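Local coordinates for putative fimbriae assembly chaperone (Salmonella typhimurium, PDB 2CO7), which probably acts as a periplasmic chaperone that helps fimbrial subunits fold and holds them ready for assembly, at residues F163-K175 with H198-E212. Numbering follows the deposited sequence.
Sequences FYMNLASVTVGGK and HGDIEWRVITDFGGE
Leu167 and Val205 meet on the buried face of an antiparallel strand pair, where Leu167 CD1 presses tightly on Val205 CG1 at 3.4 Å. Val170 CG2 lies against Trp203 CB, and Val172 runs beside Ile201, Val172 CG2 to Ile201 CG1 4.0 Å. Val172 CG1, anti to the backbone N (chi1 172°), packs against the backbone of His198. Branched and aromatic side chains suit this buried side, where Trp203 meets the rings of Trp148 and Phe216.

On the face of Ala168, Thr171, Glu202 and Arg204 the groups are more polar. Small Ala168 leaves its CB against Ile206 CG1 and the carboxylate of Glu212, and at the neighbouring bulge Ser169 OG donates to Glu212 OE1 (3.1 Å) on its syn side. Thr171 OG1 rests on Glu202 CB and shares a water with Gly174 N and Asp200 O.

Paired backbone bonds join Ala168 to Arg204 and Thr171 to Glu202; between them the beta bulge at Ser169 shifts the register by one. Ile206 N donates to Asn166 O, and the Asn166 side chain is held through OD1 by Lys127. Backbone bonds thus set the register, while packing is largely apolar on the buried side and more polar on the other, consistent with an immunoglobulin-like domain.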
ATOM      1  N   PHE B 163      16.889 -13.997  -0.457  1.00 20.01           N
ATOM      2  CA  PHE B 163      15.986 -13.121   0.293  1.00 19.28           C
ATOM      3  C   PHE B 163      15.347 -12.063  -0.561  1.00 19.42           C
ATOM      4  O   PHE B 163      15.992 -11.556  -1.469  1.00 19.82           O
ATOM      5  CB  PHE B 163      16.735 -12.388   1.416  1.00 19.40           C
ATOM      6  CG  PHE B 163      17.299 -13.305   2.469  1.00 18.92           C
ATOM      7  CD1 PHE B 163      18.628 -13.744   2.375  1.00 19.37           C
ATOM      8  CD2 PHE B 163      16.510 -13.792   3.493  1.00 21.11           C
ATOM      9  CE1 PHE B 163      19.161 -14.606   3.323  1.00 20.50           C
ATOM     10  CE2 PHE B 163      17.038 -14.648   4.467  1.00 21.06           C
ATOM     11  CZ  PHE B 163      18.372 -15.063   4.371  1.00 19.95           C
ATOM     12  N   TYR B 164      14.113 -11.661  -0.223  1.00 19.12           N
ATOM     13  CA  TYR B 164      13.661 -10.352  -0.670  1.00 18.89           C
ATOM     14  C   TYR B 164      14.484  -9.274  -0.001  1.00 19.66           C
ATOM     15  O   TYR B 164      14.659  -9.294   1.218  1.00 19.04           O
ATOM     16  CB  TYR B 164      12.171 -10.093  -0.368  1.00 19.80           C
ATOM     17  CG  TYR B 164      11.307 -10.988  -1.203  1.00 18.91           C
ATOM     18  CD1 TYR B 164      10.759 -10.539  -2.396  1.00 22.02           C
ATOM     19  CD2 TYR B 164      11.094 -12.318  -0.825  1.00 21.71           C
ATOM     20  CE1 TYR B 164       9.985 -11.385  -3.190  1.00 21.99           C
ATOM     21  CE2 TYR B 164      10.299 -13.178  -1.617  1.00 20.88           C
ATOM     22  CZ  TYR B 164       9.774 -12.708  -2.789  1.00 21.34           C
ATOM     23  OH  TYR B 164       8.987 -13.522  -3.565  1.00 21.92           O
ATOM     24  N   MET B 165      14.907  -8.296  -0.801  1.00 18.43           N
ATOM     25  CA  MET B 165      15.773  -7.213  -0.322  1.00 18.97           C
ATOM     26  C   MET B 165      14.952  -5.926  -0.377  1.00 19.62           C
ATOM     27  O   MET B 165      14.675  -5.378  -1.445  1.00 19.63           O
ATOM     28  CB  MET B 165      17.037  -7.120  -1.204  1.00 20.60           C
ATOM     29  CG  MET B 165      18.058  -8.213  -0.925  1.00 19.53           C
ATOM     30  SD  MET B 165      18.878  -7.927   0.688  1.00 20.48           S
ATOM     31  CE  MET B 165      19.838  -9.444   0.883  1.00 22.63           C
ATOM     32  N   ASN B 166      14.516  -5.483   0.786  1.00 18.94           N
ATOM     33  CA  ASN B 166      13.618  -4.366   0.861  1.00 19.68           C
ATOM     34  C   ASN B 166      14.494  -3.176   1.168  1.00 20.13           C
ATOM     35  O   ASN B 166      14.833  -2.937   2.318  1.00 20.40           O
ATOM     36  CB  ASN B 166      12.571  -4.655   1.943  1.00 21.19           C
ATOM     37  CG  ASN B 166      11.711  -5.842   1.569  1.00 22.52           C
ATOM     38  OD1 ASN B 166      10.968  -5.798   0.569  1.00 21.66           O
ATOM     39  ND2 ASN B 166      11.838  -6.936   2.324  1.00 22.76           N
ATOM     40  N   LEU B 167      14.877  -2.449   0.123  1.00 19.93           N
ATOM     41  CA  LEU B 167      15.879  -1.402   0.269  1.00 21.31           C
ATOM     42  C   LEU B 167      15.278  -0.082   0.751  1.00 21.12           C
ATOM     43  O   LEU B 167      14.184   0.302   0.361  1.00 21.32           O
ATOM     44  CB  LEU B 167      16.665  -1.189  -1.032  1.00 22.45           C
ATOM     45  CG  LEU B 167      17.770  -2.197  -1.434  1.00 25.21           C
ATOM     46  CD1 LEU B 167      17.975  -3.419  -0.518  1.00 29.23           C
ATOM     47  CD2 LEU B 167      17.478  -2.615  -2.859  1.00 30.48           C
ATOM     48  N   ALA B 168      15.990   0.576   1.664  1.00 22.13           N
ATOM     49  CA  ALA B 168      15.623   1.921   2.095  1.00 21.79           C
ATOM     50  C   ALA B 168      16.854   2.829   2.060  1.00 21.72           C
ATOM     51  O   ALA B 168      18.001   2.342   2.057  1.00 21.51           O
ATOM     52  CB  ALA B 168      15.019   1.875   3.483  1.00 23.05           C
ATOM     53  N   SER B 169      16.605   4.137   2.016  1.00 21.62           N
ATOM     54  CA  SER B 169      17.653   5.170   2.157  1.00 21.12           C
ATOM     55  C   SER B 169      18.813   4.940   1.183  1.00 20.95           C
ATOM     56  O   SER B 169      19.978   5.100   1.552  1.00 21.16           O
ATOM     57  CB  SER B 169      18.161   5.210   3.605  1.00 21.94           C
ATOM     58  OG  SER B 169      17.153   5.671   4.519  1.00 23.93           O
ATOM     59  N   VAL B 170      18.489   4.529  -0.050  1.00 20.01           N
ATOM     60  CA  VAL B 170      19.485   4.383  -1.135  1.00 18.70           C
ATOM     61  C   VAL B 170      20.017   5.737  -1.692  1.00 18.68           C
ATOM     62  O   VAL B 170      19.228   6.611  -2.055  1.00 17.47           O
ATOM     63  CB  VAL B 170      18.912   3.554  -2.334  1.00 18.74           C
ATOM     64  CG1 VAL B 170      19.974   3.336  -3.382  1.00 18.89           C
ATOM     65  CG2 VAL B 170      18.338   2.211  -1.878  1.00 20.02           C
ATOM     66  N   THR B 171      21.341   5.897  -1.782  1.00 17.51           N
ATOM     67  CA  THR B 171      21.933   7.080  -2.415  1.00 18.04           C
ATOM     68  C   THR B 171      23.030   6.721  -3.411  1.00 17.98           C
ATOM     69  O   THR B 171      23.705   5.707  -3.256  1.00 17.05           O
ATOM     70  CB  THR B 171      22.537   8.087  -1.388  1.00 18.50           C
ATOM     71  OG1 THR B 171      23.471   7.410  -0.521  1.00 18.81           O
ATOM     72  CG2 THR B 171      21.424   8.752  -0.567  1.00 17.80           C
ATOM     73  N   VAL B 172      23.182   7.550  -4.437  1.00 17.04           N
ATOM     74  CA  VAL B 172      24.245   7.395  -5.427  1.00 18.12           C
ATOM     75  C   VAL B 172      25.036   8.699  -5.479  1.00 18.86           C
ATOM     76  O   VAL B 172      24.490   9.755  -5.798  1.00 18.15           O
ATOM     77  CB  VAL B 172      23.683   6.995  -6.827  1.00 18.04           C
ATOM     78  CG1 VAL B 172      24.775   7.036  -7.890  1.00 18.30           C
ATOM     79  CG2 VAL B 172      23.045   5.595  -6.749  1.00 19.15           C
ATOM     80  N   GLY B 173      26.325   8.615  -5.151  1.00 19.58           N
ATOM     81  CA  GLY B 173      27.141   9.802  -4.908  1.00 20.15           C
ATOM     82  C   GLY B 173      26.425  10.809  -4.018  1.00 20.78           C
ATOM     83  O   GLY B 173      26.458  12.019  -4.275  1.00 20.96           O
ATOM     84  N   GLY B 174      25.771  10.304  -2.977  1.00 21.02           N
ATOM     85  CA  GLY B 174      25.039  11.135  -2.028  1.00 21.41           C
ATOM     86  C   GLY B 174      23.649  11.593  -2.441  1.00 21.62           C
ATOM     87  O   GLY B 174      22.914  12.118  -1.607  1.00 21.85           O
ATOM     88  N   LYS B 175      23.297  11.424  -3.717  1.00 21.68           N
ATOM     89  CA  LYS B 175      21.979  11.818  -4.226  1.00 22.11           C
ATOM     90  C   LYS B 175      20.985  10.692  -3.934  1.00 22.70           C
ATOM     91  O   LYS B 175      21.245   9.545  -4.317  1.00 22.62           O
ATOM     92  CB  LYS B 175      22.008  12.089  -5.746  1.00 22.48           C
ATOM     93  CG  LYS B 175      23.299  12.740  -6.311  1.00 22.50           C
ATOM     94  CD  LYS B 175      23.238  14.259  -6.426  1.00 24.81           C
ATOM     95  CE  LYS B 175      24.619  14.835  -6.764  1.00 23.84           C
ATOM     96  NZ  LYS B 175      25.348  13.989  -7.767  1.00 24.80           N
ATOM     97  N   HIS B 198      25.754   9.526 -10.209  1.00 30.35           N
ATOM     98  CA  HIS B 198      26.922   8.663 -10.353  1.00 30.22           C
ATOM     99  C   HIS B 198      27.787   8.609  -9.093  1.00 29.58           C
ATOM    100  O   HIS B 198      27.776   9.534  -8.279  1.00 29.02           O
ATOM    101  CB  HIS B 198      27.768   9.106 -11.544  1.00 30.76           C
ATOM    102  CG  HIS B 198      28.407   7.971 -12.282  1.00 32.84           C
ATOM    103  ND1 HIS B 198      29.767   7.743 -12.266  1.00 35.35           N
ATOM    104  CD2 HIS B 198      27.871   7.000 -13.060  1.00 34.87           C
ATOM    105  CE1 HIS B 198      30.042   6.685 -13.011  1.00 35.52           C
ATOM    106  NE2 HIS B 198      28.908   6.212 -13.499  1.00 35.99           N
ATOM    107  N   GLY B 199      28.514   7.503  -8.928  1.00 28.69           N
ATOM    108  CA  GLY B 199      29.447   7.349  -7.816  1.00 27.47           C
ATOM    109  C   GLY B 199      29.086   6.217  -6.869  1.00 26.52           C
ATOM    110  O   GLY B 199      28.367   5.272  -7.238  1.00 27.03           O
ATOM    111  N   ASP B 200      29.577   6.303  -5.639  1.00 25.21           N
ATOM    112  CA  ASP B 200      29.390   5.197  -4.694  1.00 24.85           C
ATOM    113  C   ASP B 200      27.938   5.068  -4.233  1.00 23.60           C
ATOM    114  O   ASP B 200      27.220   6.053  -4.094  1.00 22.93           O
ATOM    115  CB  ASP B 200      30.384   5.302  -3.534  1.00 25.46           C
ATOM    116  CG  ASP B 200      31.853   5.232  -4.005  1.00 26.76           C
ATOM    117  OD1 ASP B 200      32.142   4.674  -5.089  1.00 28.56           O
ATOM    118  OD2 ASP B 200      32.729   5.763  -3.299  1.00 30.45           O
ATOM    119  N   ILE B 201      27.495   3.832  -4.040  1.00 22.87           N
ATOM    120  CA  ILE B 201      26.135   3.593  -3.638  1.00 21.91           C
ATOM    121  C   ILE B 201      26.135   3.320  -2.156  1.00 21.33           C
ATOM    122  O   ILE B 201      27.037   2.654  -1.640  1.00 21.13           O
ATOM    123  CB  ILE B 201      25.540   2.406  -4.406  1.00 22.32           C
ATOM    124  CG1 ILE B 201      25.676   2.666  -5.904  1.00 23.52           C
ATOM    125  CG2 ILE B 201      24.063   2.181  -4.034  1.00 21.89           C
ATOM    126  CD1 ILE B 201      26.129   1.458  -6.670  1.00 26.18           C
ATOM    127  N   GLU B 202      25.127   3.851  -1.473  1.00 20.79           N
ATOM    128  CA  GLU B 202      24.887   3.538  -0.072  1.00 20.37           C
ATOM    129  C   GLU B 202      23.431   3.130   0.073  1.00 20.00           C
ATOM    130  O   GLU B 202      22.559   3.716  -0.565  1.00 19.58           O
ATOM    131  CB  GLU B 202      25.207   4.735   0.837  1.00 19.52           C
ATOM    132  CG  GLU B 202      24.872   4.480   2.320  1.00 20.67           C
ATOM    133  CD  GLU B 202      25.167   5.660   3.248  1.00 22.96           C
ATOM    134  OE1 GLU B 202      26.072   6.460   2.931  1.00 24.44           O
ATOM    135  OE2 GLU B 202      24.489   5.791   4.303  1.00 26.87           O
ATOM    136  N   TRP B 203      23.171   2.123   0.900  1.00 19.14           N
ATOM    137  CA  TRP B 203      21.814   1.666   1.121  1.00 20.14           C
ATOM    138  C   TRP B 203      21.655   1.048   2.483  1.00 20.08           C
ATOM    139  O   TRP B 203      22.646   0.739   3.154  1.00 19.13           O
ATOM    140  CB  TRP B 203      21.376   0.653   0.040  1.00 20.66           C
ATOM    141  CG  TRP B 203      22.120  -0.673   0.060  1.00 21.55           C
ATOM    142  CD1 TRP B 203      21.669  -1.859   0.568  1.00 24.79           C
ATOM    143  CD2 TRP B 203      23.427  -0.934  -0.476  1.00 24.04           C
ATOM    144  NE1 TRP B 203      22.629  -2.842   0.390  1.00 23.91           N
ATOM    145  CE2 TRP B 203      23.706  -2.307  -0.261  1.00 23.82           C
ATOM    146  CE3 TRP B 203      24.382  -0.147  -1.134  1.00 22.40           C
ATOM    147  CZ2 TRP B 203      24.921  -2.902  -0.662  1.00 23.12           C
ATOM    148  CZ3 TRP B 203      25.577  -0.726  -1.525  1.00 22.60           C
ATOM    149  CH2 TRP B 203      25.833  -2.105  -1.284  1.00 24.31           C
ATOM    150  N   ARG B 204      20.395   0.896   2.874  1.00 19.82           N
ATOM    151  CA  ARG B 204      20.018   0.146   4.059  1.00 20.63           C
ATOM    152  C   ARG B 204      18.920  -0.830   3.636  1.00 20.76           C
ATOM    153  O   ARG B 204      18.367  -0.717   2.539  1.00 21.72           O
ATOM    154  CB  ARG B 204      19.515   1.076   5.157  1.00 20.34           C
ATOM    155  CG  ARG B 204      20.568   2.029   5.731  1.00 21.85           C
ATOM    156  CD  ARG B 204      19.879   3.117   6.505  1.00 24.64           C
ATOM    157  NE  ARG B 204      20.760   4.207   6.908  1.00 24.75           N
ATOM    158  CZ  ARG B 204      21.302   4.332   8.118  1.00 25.73           C
ATOM    159  NH1 ARG B 204      21.091   3.407   9.048  1.00 25.89           N
ATOM    160  NH2 ARG B 204      22.087   5.378   8.387  1.00 27.10           N
ATOM    161  N   VAL B 205      18.660  -1.818   4.470  1.00 20.79           N
ATOM    162  CA  VAL B 205      17.512  -2.669   4.241  1.00 20.33           C
ATOM    163  C   VAL B 205      16.547  -2.509   5.404  1.00 19.49           C
ATOM    164  O   VAL B 205      16.940  -2.247   6.515  1.00 19.47           O
ATOM    165  CB  VAL B 205      17.854  -4.173   3.992  1.00 21.63           C
ATOM    166  CG1 VAL B 205      18.747  -4.328   2.698  1.00 23.88           C
ATOM    167  CG2 VAL B 205      18.520  -4.801   5.204  1.00 22.65           C
ATOM    168  N   ILE B 206      15.265  -2.663   5.117  1.00 19.22           N
ATOM    169  CA  ILE B 206      14.289  -2.704   6.185  1.00 18.19           C
ATOM    170  C   ILE B 206      14.386  -4.133   6.758  1.00 18.15           C
ATOM    171  O   ILE B 206      14.294  -5.122   6.006  1.00 18.03           O
ATOM    172  CB  ILE B 206      12.876  -2.406   5.681  1.00 19.00           C
ATOM    173  CG1 ILE B 206      12.819  -1.037   4.964  1.00 20.21           C
ATOM    174  CG2 ILE B 206      11.874  -2.412   6.878  1.00 16.52           C
ATOM    175  CD1 ILE B 206      11.439  -0.781   4.342  1.00 18.15           C
ATOM    176  N   THR B 207      14.642  -4.224   8.063  1.00 17.77           N
ATOM    177  CA  THR B 207      14.859  -5.524   8.725  1.00 19.15           C
ATOM    178  C   THR B 207      13.561  -6.298   8.923  1.00 19.31           C
ATOM    179  O   THR B 207      12.464  -5.761   8.688  1.00 19.94           O
ATOM    180  CB  THR B 207      15.555  -5.376  10.121  1.00 18.97           C
ATOM    181  OG1 THR B 207      14.600  -4.950  11.123  1.00 19.76           O
ATOM    182  CG2 THR B 207      16.740  -4.395  10.049  1.00 21.37           C
ATOM    183  N   ASP B 208      13.673  -7.557   9.375  1.00 18.47           N
ATOM    184  CA  ASP B 208      12.512  -8.347   9.758  1.00 18.72           C
ATOM    185  C   ASP B 208      11.626  -7.697  10.815  1.00 20.29           C
ATOM    186  O   ASP B 208      10.451  -8.056  10.949  1.00 20.46           O
ATOM    187  CB  ASP B 208      12.944  -9.739  10.236  1.00 18.32           C
ATOM    188  CG  ASP B 208      13.628 -10.558   9.149  1.00 18.94           C
ATOM    189  OD1 ASP B 208      14.498 -11.373   9.512  1.00 21.38           O
ATOM    190  OD2 ASP B 208      13.294 -10.438   7.949  1.00 19.29           O
ATOM    191  N   PHE B 209      12.193  -6.744  11.557  1.00 19.24           N
ATOM    192  CA  PHE B 209      11.509  -6.089  12.666  1.00 20.09           C
ATOM    193  C   PHE B 209      11.117  -4.641  12.377  1.00 19.78           C
ATOM    194  O   PHE B 209      10.701  -3.927  13.277  1.00 20.25           O
ATOM    195  CB  PHE B 209      12.339  -6.249  13.941  1.00 20.68           C
ATOM    196  CG  PHE B 209      12.702  -7.673  14.192  1.00 20.65           C
ATOM    197  CD1 PHE B 209      11.759  -8.537  14.734  1.00 23.62           C
ATOM    198  CD2 PHE B 209      13.960  -8.164  13.812  1.00 21.55           C
ATOM    199  CE1 PHE B 209      12.060  -9.870  14.933  1.00 23.83           C
ATOM    200  CE2 PHE B 209      14.262  -9.507  14.000  1.00 21.19           C
ATOM    201  CZ  PHE B 209      13.298 -10.346  14.562  1.00 21.86           C
ATOM    202  N   GLY B 210      11.253  -4.232  11.116  1.00 20.02           N
ATOM    203  CA  GLY B 210      10.680  -2.963  10.639  1.00 20.93           C
ATOM    204  C   GLY B 210      11.530  -1.721  10.625  1.00 21.67           C
ATOM    205  O   GLY B 210      11.123  -0.696  10.051  1.00 21.92           O
ATOM    206  N   GLY B 211      12.678  -1.776  11.302  1.00 21.28           N
ATOM    207  CA  GLY B 211      13.593  -0.638  11.376  1.00 21.00           C
ATOM    208  C   GLY B 211      14.568  -0.793  10.226  1.00 21.57           C
ATOM    209  O   GLY B 211      14.450  -1.722   9.435  1.00 18.38           O
ATOM    210  N   GLU B 212      15.528   0.125  10.137  1.00 21.93           N
ATOM    211  CA  GLU B 212      16.527   0.065   9.076  1.00 23.51           C
ATOM    212  C   GLU B 212      17.852  -0.465   9.605  1.00 22.56           C
ATOM    213  O   GLU B 212      18.213  -0.231  10.763  1.00 22.46           O
ATOM    214  CB  GLU B 212      16.671   1.427   8.382  1.00 23.83           C
ATOM    215  CG  GLU B 212      15.409   1.841   7.604  1.00 26.00           C
ATOM    216  CD  GLU B 212      15.473   3.257   7.041  1.00 27.86           C
ATOM    217  OE1 GLU B 212      16.593   3.808   6.894  1.00 34.65           O
ATOM    218  OE2 GLU B 212      14.394   3.823   6.735  1.00 33.68           O
TER
HETATM  219  O   HOH W   1      11.948  -6.502   5.264  1.00 13.64           O
HETATM  220  O   HOH W   2      26.042   7.243  -2.179  1.00 25.37           O